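Local atomic coordinates of protein LIN-41 (Caenorhabditis elegans, PDB entry 4UMG), a protein that controls the onset of developmental plasticity as a TRIM-NHL protein, represented here by its filamin domain. Residues R24-Y29 and Y101-E106; V30-A35 and G95-S100; T110-V115 and G122-M127. All coordinates share one frame; numbering follows the deposited sequence.

Contact 1: residues R24-Y29 and Y101-E106; sequences RQTVIY and YYPSIE
Thr26 and Tyr101 form an antiparallel hydrogen-bonded pair, and their side chains lie side by side on one face of the sheet. Tyr101 holds its CG between its own backbone N and carbonyl carbon (chi1 75°), which brings the ring under Thr26. Over one face, offset toward the rim, stands Thr26 CB, 4.1 Å from the Tyr101 ring centroid in a CH-pi contact, while Thr26 CG2 reaches Tyr101 CE1 at 3.6 Å. The threonine is fixed in rotation by its hydroxyl: Thr26 OG1 donates to Arg24 O (2.9 Å) from above the carbonyl plane. Ile28 adds its tip, CD1, to the same ring carbon, Tyr101 CE1, at 3.7 Å. Tyr102 swings to the other side of the chain, and its ring edge meets Gln25 CG, 3.9 Å from Tyr102 CD1. Paired bonds hold the backbones, Thr26 N to Tyr101 O at 2.8 Å and Tyr101 N to Thr26 O at 2.9 Å. This is the end of an antiparallel strand pair in the immunoglobulin-like beta sandwich of a filamin repeat, where Tyr101, packed on Met127 and Ile129 of strand 118-130, is buried between the strands of the sandwich.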
ATOM      1  N   ARG A  24       4.906 -15.319  -3.214  1.00 32.60           N
ATOM      2  CA  ARG A  24       4.825 -14.754  -4.556  1.00 33.40           C
ATOM      3  C   ARG A  24       5.006 -13.260  -4.335  1.00 35.09           C
ATOM      4  O   ARG A  24       4.413 -12.728  -3.404  1.00 31.15           O
ATOM      5  CB  ARG A  24       3.444 -15.013  -5.195  1.00 36.10           C
ATOM      6  CG  ARG A  24       3.080 -16.494  -5.341  1.00 41.87           C
ATOM      7  CD  ARG A  24       3.254 -17.022  -6.741  1.00 52.76           C
ATOM      8  NE  ARG A  24       2.738 -18.387  -6.842  1.00 66.85           N
ATOM      9  CZ  ARG A  24       1.554 -18.709  -7.355  1.00 78.93           C
ATOM     10  NH1 ARG A  24       0.756 -17.769  -7.846  1.00 61.49           N
ATOM     11  NH2 ARG A  24       1.164 -19.976  -7.395  1.00 67.86           N
ATOM     12  N   GLN A  25       5.874 -12.603  -5.121  1.00 32.33           N
ATOM     13  CA  GLN A  25       6.059 -11.149  -5.030  1.00 32.14           C
ATOM     14  C   GLN A  25       4.708 -10.529  -5.412  1.00 34.31           C
ATOM     15  O   GLN A  25       4.138 -10.883  -6.451  1.00 36.07           O
ATOM     16  CB  GLN A  25       7.171 -10.700  -6.000  1.00 35.88           C
ATOM     17  CG  GLN A  25       8.558 -10.859  -5.375  1.00 38.00           C
ATOM     18  CD  GLN A  25       9.651 -10.209  -6.189  1.00 64.19           C
ATOM     19  OE1 GLN A  25       9.678 -10.279  -7.425  1.00 61.75           O
ATOM     20  NE2 GLN A  25      10.602  -9.588  -5.502  1.00 53.42           N
ATOM     21  N   THR A  26       4.174  -9.684  -4.530  1.00 29.09           N
ATOM     22  CA  THR A  26       2.828  -9.134  -4.624  1.00 28.20           C
ATOM     23  C   THR A  26       2.900  -7.628  -4.817  1.00 32.27           C
ATOM     24  O   THR A  26       3.700  -6.982  -4.145  1.00 31.33           O
ATOM     25  CB  THR A  26       2.082  -9.506  -3.314  1.00 30.96           C
ATOM     26  OG1 THR A  26       2.130 -10.936  -3.172  1.00 34.02           O
ATOM     27  CG2 THR A  26       0.635  -9.026  -3.290  1.00 34.75           C
ATOM     28  N   VAL A  27       2.070  -7.081  -5.719  1.00 30.73           N
ATOM     29  CA  VAL A  27       2.047  -5.649  -6.012  1.00 30.52           C
ATOM     30  C   VAL A  27       0.688  -5.003  -5.674  1.00 34.43           C
ATOM     31  O   VAL A  27      -0.362  -5.550  -6.025  1.00 34.70           O
ATOM     32  CB  VAL A  27       2.429  -5.392  -7.508  1.00 35.89           C
ATOM     33  CG1 VAL A  27       2.490  -3.898  -7.810  1.00 36.43           C
ATOM     34  CG2 VAL A  27       3.760  -6.051  -7.871  1.00 36.15           C
ATOM     35  N   ILE A  28       0.711  -3.824  -5.020  1.00 29.88           N
ATOM     36  CA  ILE A  28      -0.502  -3.064  -4.712  1.00 30.19           C
ATOM     37  C   ILE A  28      -0.280  -1.692  -5.331  1.00 34.33           C
ATOM     38  O   ILE A  28       0.805  -1.128  -5.176  1.00 33.67           O
ATOM     39  CB  ILE A  28      -0.760  -2.966  -3.186  1.00 32.32           C
ATOM     40  CG1 ILE A  28      -0.852  -4.368  -2.526  1.00 32.83           C
ATOM     41  CG2 ILE A  28      -2.023  -2.117  -2.885  1.00 32.71           C
ATOM     42  CD1 ILE A  28      -0.708  -4.271  -0.966  1.00 35.63           C
ATOM     43  N   TYR A  29      -1.294  -1.149  -6.025  1.00 31.81           N
ATOM     44  CA  TYR A  29      -1.159   0.163  -6.651  1.00 31.66           C
ATOM     45  C   TYR A  29      -1.929   1.187  -5.856  1.00 33.66           C
ATOM     46  O   TYR A  29      -3.043   0.903  -5.430  1.00 33.76           O
ATOM     47  CB  TYR A  29      -1.653   0.134  -8.099  1.00 34.20           C
ATOM     48  CG  TYR A  29      -0.756  -0.688  -8.989  1.00 37.03           C
ATOM     49  CD1 TYR A  29       0.446  -0.173  -9.463  1.00 38.55           C
ATOM     50  CD2 TYR A  29      -1.074  -2.004  -9.308  1.00 39.65           C
ATOM     51  CE1 TYR A  29       1.266  -0.914 -10.306  1.00 39.69           C
ATOM     52  CE2 TYR A  29      -0.240  -2.771 -10.120  1.00 41.33           C
ATOM     53  CZ  TYR A  29       0.933  -2.224 -10.609  1.00 51.00           C
ATOM     54  OH  TYR A  29       1.757  -2.957 -11.430  1.00 51.26           O
ATOM     55  N   TYR A 101       5.736  -6.367  -2.109  1.00 25.22           N
ATOM     56  CA  TYR A 101       6.165  -7.091  -0.931  1.00 23.11           C
ATOM     57  C   TYR A 101       6.128  -8.598  -1.164  1.00 26.77           C
ATOM     58  O   TYR A 101       5.470  -9.073  -2.090  1.00 26.04           O
ATOM     59  CB  TYR A 101       5.350  -6.667   0.318  1.00 23.98           C
ATOM     60  CG  TYR A 101       3.948  -7.228   0.331  1.00 24.47           C
ATOM     61  CD1 TYR A 101       2.925  -6.625  -0.404  1.00 26.47           C
ATOM     62  CD2 TYR A 101       3.623  -8.326   1.124  1.00 25.26           C
ATOM     63  CE1 TYR A 101       1.621  -7.120  -0.368  1.00 27.60           C
ATOM     64  CE2 TYR A 101       2.346  -8.876   1.106  1.00 24.51           C
ATOM     65  CZ  TYR A 101       1.344  -8.264   0.365  1.00 27.50           C
ATOM     66  OH  TYR A 101       0.073  -8.774   0.360  1.00 29.59           O
ATOM     67  N   TYR A 102       6.825  -9.358  -0.318  1.00 23.34           N
ATOM     68  CA  TYR A 102       6.908 -10.824  -0.465  1.00 23.62           C
ATOM     69  C   TYR A 102       6.404 -11.477   0.816  1.00 26.60           C
ATOM     70  O   TYR A 102       7.108 -11.446   1.833  1.00 24.88           O
ATOM     71  CB  TYR A 102       8.348 -11.213  -0.722  1.00 25.88           C
ATOM     72  CG  TYR A 102       8.555 -12.680  -1.005  1.00 26.14           C
ATOM     73  CD1 TYR A 102       8.459 -13.179  -2.300  1.00 28.86           C
ATOM     74  CD2 TYR A 102       8.937 -13.556   0.007  1.00 26.41           C
ATOM     75  CE1 TYR A 102       8.696 -14.524  -2.573  1.00 29.64           C
ATOM     76  CE2 TYR A 102       9.235 -14.895  -0.268  1.00 29.12           C
ATOM     77  CZ  TYR A 102       9.123 -15.367  -1.566  1.00 32.57           C
ATOM     78  OH  TYR A 102       9.368 -16.688  -1.857  1.00 35.30           O
ATOM     79  N   PRO A 103       5.154 -11.998   0.807  1.00 25.23           N
ATOM     80  CA  PRO A 103       4.613 -12.625   2.020  1.00 24.75           C
ATOM     81  C   PRO A 103       5.132 -14.053   2.151  1.00 30.08           C
ATOM     82  O   PRO A 103       4.721 -14.913   1.375  1.00 30.05           O
ATOM     83  CB  PRO A 103       3.104 -12.563   1.814  1.00 27.75           C
ATOM     84  CG  PRO A 103       2.920 -12.512   0.321  1.00 33.07           C
ATOM     85  CD  PRO A 103       4.197 -12.065  -0.317  1.00 29.59           C
ATOM     86  N   SER A 104       6.039 -14.298   3.119  1.00 26.66           N
ATOM     87  CA  SER A 104       6.667 -15.630   3.258  1.00 26.63           C
ATOM     88  C   SER A 104       5.776 -16.662   3.941  1.00 32.38           C
ATOM     89  O   SER A 104       5.971 -17.866   3.768  1.00 34.27           O
ATOM     90  CB  SER A 104       8.003 -15.512   3.987  1.00 28.48           C
ATOM     91  OG  SER A 104       7.832 -15.333   5.384  1.00 31.92           O
ATOM     92  N   ILE A 105       4.828 -16.197   4.758  1.00 30.31           N
ATOM     93  CA  ILE A 105       3.956 -17.064   5.533  1.00 31.47           C
ATOM     94  C   ILE A 105       2.476 -16.758   5.260  1.00 33.33           C
ATOM     95  O   ILE A 105       2.116 -15.636   4.877  1.00 28.65           O
ATOM     96  CB  ILE A 105       4.322 -17.039   7.043  1.00 34.90           C
ATOM     97  CG1 ILE A 105       4.126 -15.645   7.684  1.00 33.00           C
ATOM     98  CG2 ILE A 105       5.732 -17.580   7.284  1.00 39.05           C
ATOM     99  CD1 ILE A 105       4.140 -15.650   9.232  1.00 34.91           C
ATOM    100  N   GLU A 106       1.623 -17.765   5.471  1.00 31.60           N
ATOM    101  CA  GLU A 106       0.180 -17.619   5.276  1.00 31.14           C
ATOM    102  C   GLU A 106      -0.404 -16.843   6.433  1.00 33.26           C
ATOM    103  O   GLU A 106       0.175 -16.867   7.522  1.00 34.00           O
ATOM    104  CB  GLU A 106      -0.491 -19.015   5.210  1.00 34.09           C
ATOM    105  CG  GLU A 106      -0.083 -19.971   6.325  1.00 46.77           C
ATOM    106  CD  GLU A 106       1.086 -20.897   6.013  1.00 74.65           C
ATOM    107  OE1 GLU A 106       2.243 -20.418   5.920  1.00 52.27           O
ATOM    108  OE2 GLU A 106       0.841 -22.117   5.884  1.00 75.88           O
TER

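Contact 2: residues V30-A35 and G95-S100; sequences VQLRDA and GIVALS
Val30 and Val97 meet at the apolar centre of this strand pair, side by side on the face of the sheet that looks into the core. A chi1 of 61° swings Val97 CG1 toward the neighbouring strand, where that methyl meets Val30 CB at 3.6 Å. A methyl of Val30, CG2, touches Leu99 CD1 at 3.8 Å, the two side chains crossing at a slant. Leu32 prolongs this row more loosely, its CG 4.5 Å from Val97 CG1. Ile113 of the facing strand 107-115 packs on Val30 and Leu99, and Met89 of strand 84-91 on Val97 and Leu99, within the buried core.

Between the side chains run the backbone bonds. Val30 N donates to Val97 O at 2.9 Å, and Val97 N to Val30 O at 3.0 Å. A third, from Leu32 N to Gly95 O (2.8 Å), extends the pairing by one more step. Gly95 has a positive phi of 71°, and any side chain on it would run into Leu32 O.

On the opposite face Gln31 and Ile96 form a non-hydrogen-bonded pair. A bend in the glutamine chain (chi2 66°) lays one face of the Gln31 amide against Ile96 CD1, with Gln31 NE2 3.4 Å from that methyl. Farther along, the chain becomes polar: Arg33 N is bonded to Ser10 OG, and Asp34 OD1 to Asp38 N, tying residues 33-34 to neighbouring chain.

The arrangement is that of two adjacent antiparallel strands in an immunoglobulin-like sandwich of the filamin type, with Val30, Val97 and Leu99 turned to the core and Gln31 and Ile96 on the other face.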
ATOM      1  N   VAL A  30      -1.296   2.345  -5.587  1.00 31.32           N
ATOM      2  CA  VAL A  30      -1.865   3.458  -4.810  1.00 29.69           C
ATOM      3  C   VAL A  30      -1.949   4.719  -5.682  1.00 35.10           C
ATOM      4  O   VAL A  30      -0.993   5.070  -6.372  1.00 34.94           O
ATOM      5  CB  VAL A  30      -1.068   3.692  -3.500  1.00 32.92           C
ATOM      6  CG1 VAL A  30      -1.628   4.862  -2.693  1.00 32.50           C
ATOM      7  CG2 VAL A  30      -1.036   2.426  -2.645  1.00 32.33           C
ATOM      8  N   GLN A  31      -3.122   5.352  -5.705  1.00 29.82           N
ATOM      9  CA  GLN A  31      -3.328   6.541  -6.506  1.00 30.35           C
ATOM     10  C   GLN A  31      -3.188   7.729  -5.577  1.00 34.91           C
ATOM     11  O   GLN A  31      -3.972   7.847  -4.638  1.00 35.03           O
ATOM     12  CB  GLN A  31      -4.746   6.485  -7.096  1.00 32.31           C
ATOM     13  CG  GLN A  31      -5.073   7.581  -8.084  1.00 45.70           C
ATOM     14  CD  GLN A  31      -4.259   7.503  -9.338  1.00 74.85           C
ATOM     15  OE1 GLN A  31      -3.186   8.112  -9.438  1.00 71.26           O
ATOM     16  NE2 GLN A  31      -4.805   6.851 -10.358  1.00 69.00           N
ATOM     17  N   LEU A  32      -2.168   8.567  -5.801  1.00 29.90           N
ATOM     18  CA  LEU A  32      -1.950   9.759  -4.987  1.00 29.31           C
ATOM     19  C   LEU A  32      -2.639  10.938  -5.654  1.00 31.59           C
ATOM     20  O   LEU A  32      -2.511  11.155  -6.869  1.00 30.75           O
ATOM     21  CB  LEU A  32      -0.460  10.064  -4.822  1.00 30.09           C
ATOM     22  CG  LEU A  32       0.418   8.965  -4.167  1.00 33.06           C
ATOM     23  CD1 LEU A  32       1.865   9.351  -4.208  1.00 35.44           C
ATOM     24  CD2 LEU A  32       0.025   8.704  -2.699  1.00 31.62           C
ATOM     25  N   ARG A  33      -3.399  11.666  -4.872  1.00 27.58           N
ATOM     26  CA  ARG A  33      -4.114  12.853  -5.335  1.00 26.31           C
ATOM     27  C   ARG A  33      -3.831  13.984  -4.382  1.00 29.65           C
ATOM     28  O   ARG A  33      -3.648  13.715  -3.179  1.00 29.25           O
ATOM     29  CB  ARG A  33      -5.649  12.618  -5.361  1.00 27.41           C
ATOM     30  CG  ARG A  33      -6.069  11.557  -6.422  1.00 33.57           C
ATOM     31  CD  ARG A  33      -7.585  11.408  -6.483  1.00 34.37           C
ATOM     32  NE  ARG A  33      -8.006  10.313  -7.365  1.00 37.98           N
ATOM     33  CZ  ARG A  33      -8.403  10.476  -8.625  1.00 53.63           C
ATOM     34  NH1 ARG A  33      -8.426  11.684  -9.171  1.00 42.25           N
ATOM     35  NH2 ARG A  33      -8.752   9.427  -9.360  1.00 49.67           N
ATOM     36  N   ASP A  34      -3.814  15.228  -4.884  1.00 29.30           N
ATOM     37  CA  ASP A  34      -3.617  16.400  -4.017  1.00 29.82           C
ATOM     38  C   ASP A  34      -4.942  16.789  -3.333  1.00 33.22           C
ATOM     39  O   ASP A  34      -5.935  16.082  -3.499  1.00 31.86           O
ATOM     40  CB  ASP A  34      -3.076  17.583  -4.812  1.00 33.37           C
ATOM     41  CG  ASP A  34      -3.934  18.027  -5.994  1.00 38.45           C
ATOM     42  OD1 ASP A  34      -5.174  17.833  -5.946  1.00 33.93           O
ATOM     43  OD2 ASP A  34      -3.370  18.560  -6.970  1.00 45.63           O
ATOM     44  N   ALA A  35      -4.943  17.903  -2.557  1.00 31.02           N
ATOM     45  CA  ALA A  35      -6.120  18.405  -1.824  1.00 31.06           C
ATOM     46  C   ALA A  35      -7.319  18.690  -2.747  1.00 31.97           C
ATOM     47  O   ALA A  35      -8.461  18.667  -2.300  1.00 30.65           O
ATOM     48  CB  ALA A  35      -5.754  19.663  -1.042  1.00 33.13           C
ATOM     49  N   GLY A  95       1.180  10.115 -10.607  1.00 41.99           N
ATOM     50  CA  GLY A  95       0.811   9.864  -9.217  1.00 39.17           C
ATOM     51  C   GLY A  95       0.479   8.449  -8.791  1.00 40.89           C
ATOM     52  O   GLY A  95      -0.081   8.248  -7.709  1.00 39.06           O
ATOM     53  N   ILE A  96       0.841   7.454  -9.588  1.00 39.33           N
ATOM     54  CA  ILE A  96       0.635   6.062  -9.154  1.00 38.45           C
ATOM     55  C   ILE A  96       1.927   5.632  -8.498  1.00 39.25           C
ATOM     56  O   ILE A  96       3.009   5.984  -8.982  1.00 38.08           O
ATOM     57  CB  ILE A  96       0.240   5.112 -10.333  1.00 44.62           C
ATOM     58  CG1 ILE A  96      -1.234   5.294 -10.756  1.00 45.74           C
ATOM     59  CG2 ILE A  96       0.562   3.622 -10.028  1.00 46.69           C
ATOM     60  CD1 ILE A  96      -2.333   4.532  -9.920  1.00 54.57           C
ATOM     61  N   VAL A  97       1.813   4.898  -7.375  1.00 31.76           N
ATOM     62  CA  VAL A  97       2.955   4.302  -6.707  1.00 33.77           C
ATOM     63  C   VAL A  97       2.677   2.787  -6.614  1.00 35.91           C
ATOM     64  O   VAL A  97       1.592   2.382  -6.181  1.00 36.24           O
ATOM     65  CB  VAL A  97       3.325   4.956  -5.342  1.00 39.13           C
ATOM     66  CG1 VAL A  97       2.194   4.860  -4.334  1.00 40.16           C
ATOM     67  CG2 VAL A  97       4.615   4.364  -4.759  1.00 39.26           C
ATOM     68  N   ALA A  98       3.625   1.970  -7.066  1.00 29.88           N
ATOM     69  CA  ALA A  98       3.487   0.517  -6.948  1.00 29.73           C
ATOM     70  C   ALA A  98       4.192   0.106  -5.654  1.00 32.34           C
ATOM     71  O   ALA A  98       5.324   0.541  -5.416  1.00 32.95           O
ATOM     72  CB  ALA A  98       4.143  -0.174  -8.145  1.00 31.86           C
ATOM     73  N   LEU A  99       3.487  -0.646  -4.769  1.00 26.53           N
ATOM     74  CA  LEU A  99       4.022  -1.147  -3.520  1.00 25.44           C
ATOM     75  C   LEU A  99       4.223  -2.640  -3.680  1.00 30.62           C
ATOM     76  O   LEU A  99       3.289  -3.334  -4.074  1.00 33.79           O
ATOM     77  CB  LEU A  99       3.029  -0.907  -2.391  1.00 24.78           C
ATOM     78  CG  LEU A  99       2.668   0.557  -2.104  1.00 31.49           C
ATOM     79  CD1 LEU A  99       1.778   0.636  -0.883  1.00 31.58           C
ATOM     80  CD2 LEU A  99       3.901   1.406  -1.837  1.00 34.41           C
ATOM     81  N   SER A 100       5.447  -3.114  -3.495  1.00 25.46           N
ATOM     82  CA  SER A 100       5.746  -4.526  -3.681  1.00 25.12           C
ATOM     83  C   SER A 100       6.232  -5.161  -2.406  1.00 27.10           C
ATOM     84  O   SER A 100       7.005  -4.554  -1.667  1.00 27.53           O
ATOM     85  CB  SER A 100       6.792  -4.719  -4.786  1.00 27.45           C
ATOM     86  OG  SER A 100       6.195  -4.421  -6.033  1.00 46.89           O
TER

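Contact 3: residues T110-V115 and G122-M127; sequences TLNILV and GCPTTM
Leu111 and Thr125 hold the two strands together as an antiparallel hydrogen-bonded pair: Leu111 N donates to Thr125 O at 2.8 Å and Thr125 N to Leu111 O at 2.9 Å, both bonds nearly straight. On the inner face their side chains run alongside each other, Leu111 CD2 4.0 Å from Thr125 CG2. Leu111 keeps its CG opposite the backbone N (chi1 171°), and the bent end of Met127 comes across it, CE 4.0 Å from Leu111 CB.

Past this pair the chain kinks at Pro124, which follows a cis peptide bond. Pro124 CB stands over the face of the Asn112 amide, 3.7 Å from Asn112 CG, the two side chains pointing the same way, while Asn112 OD1 touches Cys123 CB at 3.3 Å. With an alanine here the amide is gone, and a gap would probably open against Pro124 CB and beside Cys123 CB, weakening the hold on the cis-proline turn. Cys123 turns its sulfur inward, SG 4.0 Å from Ile113 CD1. The kink interrupts the pairing, which resumes where Ile113 shares a backbone bond with Ile120. The N-H of Ile113 points broadly toward Cys123 SG and is buried with no hydrogen-bond partner.

The surrounding strands set these groups in place. Strand 73-78 pairs with the far edge of strand 107-115, through backbone bonds of Thr110 with Ile78 and Asn112 with Phe76, whereas Ile28 of the opposite sheet packs on Leu111 and Met127.

The short segments 110-115 and 125-127 run at 134° to each other, well short of a straight antiparallel pair. The contact is the beta hairpin of strands 107-115 and 118-130, the last two of the filamin-type sandwich, its second strand broken at the Gly-Cys-Pro sequence.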
ATOM      1  N   THR A 110      -1.061  -6.986   7.879  1.00 24.09           N
ATOM      2  CA  THR A 110      -1.560  -5.650   8.142  1.00 22.21           C
ATOM      3  C   THR A 110      -0.878  -4.718   7.181  1.00 25.93           C
ATOM      4  O   THR A 110       0.339  -4.782   7.051  1.00 25.94           O
ATOM      5  CB  THR A 110      -1.253  -5.210   9.559  1.00 27.40           C
ATOM      6  OG1 THR A 110      -1.709  -6.216  10.459  1.00 29.05           O
ATOM      7  CG2 THR A 110      -1.936  -3.894   9.903  1.00 28.61           C
ATOM      8  N   LEU A 111      -1.649  -3.819   6.556  1.00 24.82           N
ATOM      9  CA  LEU A 111      -1.093  -2.835   5.640  1.00 24.37           C
ATOM     10  C   LEU A 111      -1.469  -1.467   6.125  1.00 25.97           C
ATOM     11  O   LEU A 111      -2.632  -1.241   6.489  1.00 25.67           O
ATOM     12  CB  LEU A 111      -1.728  -3.029   4.254  1.00 25.34           C
ATOM     13  CG  LEU A 111      -1.441  -1.956   3.186  1.00 27.82           C
ATOM     14  CD1 LEU A 111       0.049  -1.913   2.789  1.00 27.68           C
ATOM     15  CD2 LEU A 111      -2.317  -2.156   1.967  1.00 30.07           C
ATOM     16  N   ASN A 112      -0.512  -0.555   6.120  1.00 23.26           N
ATOM     17  CA  ASN A 112      -0.823   0.861   6.395  1.00 22.10           C
ATOM     18  C   ASN A 112      -0.029   1.735   5.424  1.00 26.31           C
ATOM     19  O   ASN A 112       1.130   1.451   5.172  1.00 25.65           O
ATOM     20  CB  ASN A 112      -0.616   1.266   7.880  1.00 21.65           C
ATOM     21  CG  ASN A 112      -1.457   2.480   8.285  1.00 32.03           C
ATOM     22  OD1 ASN A 112      -2.129   3.073   7.452  1.00 26.73           O
ATOM     23  ND2 ASN A 112      -1.472   2.868   9.577  1.00 28.69           N
ATOM     24  N   ILE A 113      -0.665   2.772   4.831  1.00 24.00           N
ATOM     25  CA  ILE A 113       0.032   3.674   3.920  1.00 23.07           C
ATOM     26  C   ILE A 113      -0.284   5.075   4.427  1.00 28.65           C
ATOM     27  O   ILE A 113      -1.452   5.397   4.617  1.00 25.93           O
ATOM     28  CB  ILE A 113      -0.426   3.490   2.460  1.00 27.28           C
ATOM     29  CG1 ILE A 113      -0.291   2.009   2.008  1.00 28.54           C
ATOM     30  CG2 ILE A 113       0.355   4.441   1.517  1.00 28.42           C
ATOM     31  CD1 ILE A 113      -1.340   1.625   0.894  1.00 31.91           C
ATOM     32  N   LEU A 114       0.774   5.853   4.733  1.00 28.28           N
ATOM     33  CA  LEU A 114       0.698   7.182   5.309  1.00 28.56           C
ATOM     34  C   LEU A 114       1.186   8.221   4.340  1.00 32.00           C
ATOM     35  O   LEU A 114       2.267   8.083   3.774  1.00 32.38           O
ATOM     36  CB  LEU A 114       1.559   7.288   6.584  1.00 29.02           C
ATOM     37  CG  LEU A 114       1.467   6.220   7.680  1.00 35.10           C
ATOM     38  CD1 LEU A 114       2.331   6.633   8.872  1.00 37.13           C
ATOM     39  CD2 LEU A 114       0.066   6.003   8.168  1.00 38.31           C
ATOM     40  N   VAL A 115       0.385   9.269   4.146  1.00 29.59           N
ATOM     41  CA  VAL A 115       0.772  10.386   3.297  1.00 29.28           C
ATOM     42  C   VAL A 115       0.903  11.559   4.265  1.00 29.25           C
ATOM     43  O   VAL A 115      -0.058  11.878   4.974  1.00 28.20           O
ATOM     44  CB  VAL A 115      -0.254  10.663   2.150  1.00 34.74           C
ATOM     45  CG1 VAL A 115      -0.140  12.093   1.640  1.00 36.13           C
ATOM     46  CG2 VAL A 115      -0.050   9.676   1.008  1.00 34.60           C
ATOM     47  N   GLY A 122      -8.986   4.270   3.583  1.00 31.61           N
ATOM     48  CA  GLY A 122      -9.041   2.821   3.648  1.00 31.68           C
ATOM     49  C   GLY A 122      -7.953   2.155   4.456  1.00 34.90           C
ATOM     50  O   GLY A 122      -7.975   0.932   4.561  1.00 34.80           O
ATOM     51  N   CYS A 123      -7.012   2.933   5.053  1.00 30.15           N
ATOM     52  CA  CYS A 123      -5.899   2.353   5.844  1.00 26.78           C
ATOM     53  C   CYS A 123      -5.977   2.693   7.343  1.00 29.94           C
ATOM     54  O   CYS A 123      -6.511   3.753   7.686  1.00 30.34           O
ATOM     55  CB  CYS A 123      -4.548   2.748   5.260  1.00 26.15           C
ATOM     56  SG  CYS A 123      -4.168   1.937   3.695  1.00 31.04           S
ATOM     57  N   PRO A 124      -5.488   1.817   8.254  1.00 25.64           N
ATOM     58  CA  PRO A 124      -4.846   0.507   7.990  1.00 24.10           C
ATOM     59  C   PRO A 124      -5.876  -0.544   7.634  1.00 28.89           C
ATOM     60  O   PRO A 124      -7.072  -0.390   7.956  1.00 29.50           O
ATOM     61  CB  PRO A 124      -4.192   0.154   9.322  1.00 25.22           C
ATOM     62  CG  PRO A 124      -5.076   0.850  10.369  1.00 30.81           C
ATOM     63  CD  PRO A 124      -5.535   2.120   9.699  1.00 27.38           C
ATOM     64  N   THR A 125      -5.418  -1.609   6.990  1.00 25.86           N
ATOM     65  CA  THR A 125      -6.317  -2.645   6.551  1.00 25.82           C
ATOM     66  C   THR A 125      -5.645  -4.043   6.592  1.00 29.61           C
ATOM     67  O   THR A 125      -4.439  -4.149   6.809  1.00 27.97           O
ATOM     68  CB  THR A 125      -6.824  -2.271   5.144  1.00 35.03           C
ATOM     69  OG1 THR A 125      -7.798  -3.230   4.752  1.00 37.34           O
ATOM     70  CG2 THR A 125      -5.679  -2.169   4.111  1.00 37.63           C
ATOM     71  N   THR A 126      -6.453  -5.087   6.381  1.00 26.76           N
ATOM     72  CA  THR A 126      -6.044  -6.480   6.403  1.00 26.49           C
ATOM     73  C   THR A 126      -5.848  -6.972   4.994  1.00 31.90           C
ATOM     74  O   THR A 126      -6.561  -6.536   4.086  1.00 31.22           O
ATOM     75  CB  THR A 126      -7.125  -7.299   7.167  1.00 33.41           C
ATOM     76  OG1 THR A 126      -7.083  -6.946   8.565  1.00 33.79           O
ATOM     77  CG2 THR A 126      -6.997  -8.823   7.012  1.00 33.13           C
ATOM     78  N   MET A 127      -4.881  -7.904   4.829  1.00 27.14           N
ATOM     79  CA  MET A 127      -4.656  -8.653   3.592  1.00 27.41           C
ATOM     80  C   MET A 127      -4.540 -10.102   3.996  1.00 31.43           C
ATOM     81  O   MET A 127      -3.791 -10.423   4.912  1.00 29.42           O
ATOM     82  CB  MET A 127      -3.417  -8.200   2.817  1.00 30.25           C
ATOM     83  CG  MET A 127      -3.359  -6.691   2.597  1.00 33.00           C
ATOM     84  SD  MET A 127      -1.862  -6.143   1.750  1.00 35.74           S
ATOM     85  CE  MET A 127      -0.578  -6.610   2.919  1.00 31.57           C
TER

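Contacts 1 and 2 lie on the same pair of neighbouring strands, 26-31 and 96-101, their centres 18 Å apart and on opposite sides of the chain's centre. The bond between Ile28 O and Leu99 N (2.8 Å) joins them. In sequence, contact 2 falls between the two segments of contact 1, and contact 3, a local hairpin, follows both. Its centre is 14 Å from contact 1 and 13 Å from contact 2, across the core: Met127 touches Ile28 and Tyr101, while Ile113 touches Val30 and Leu99. One long-range strand pair, held at both ends, and one hairpin thus pack across the core of the immunoglobulin-like sandwich of this filamin domain.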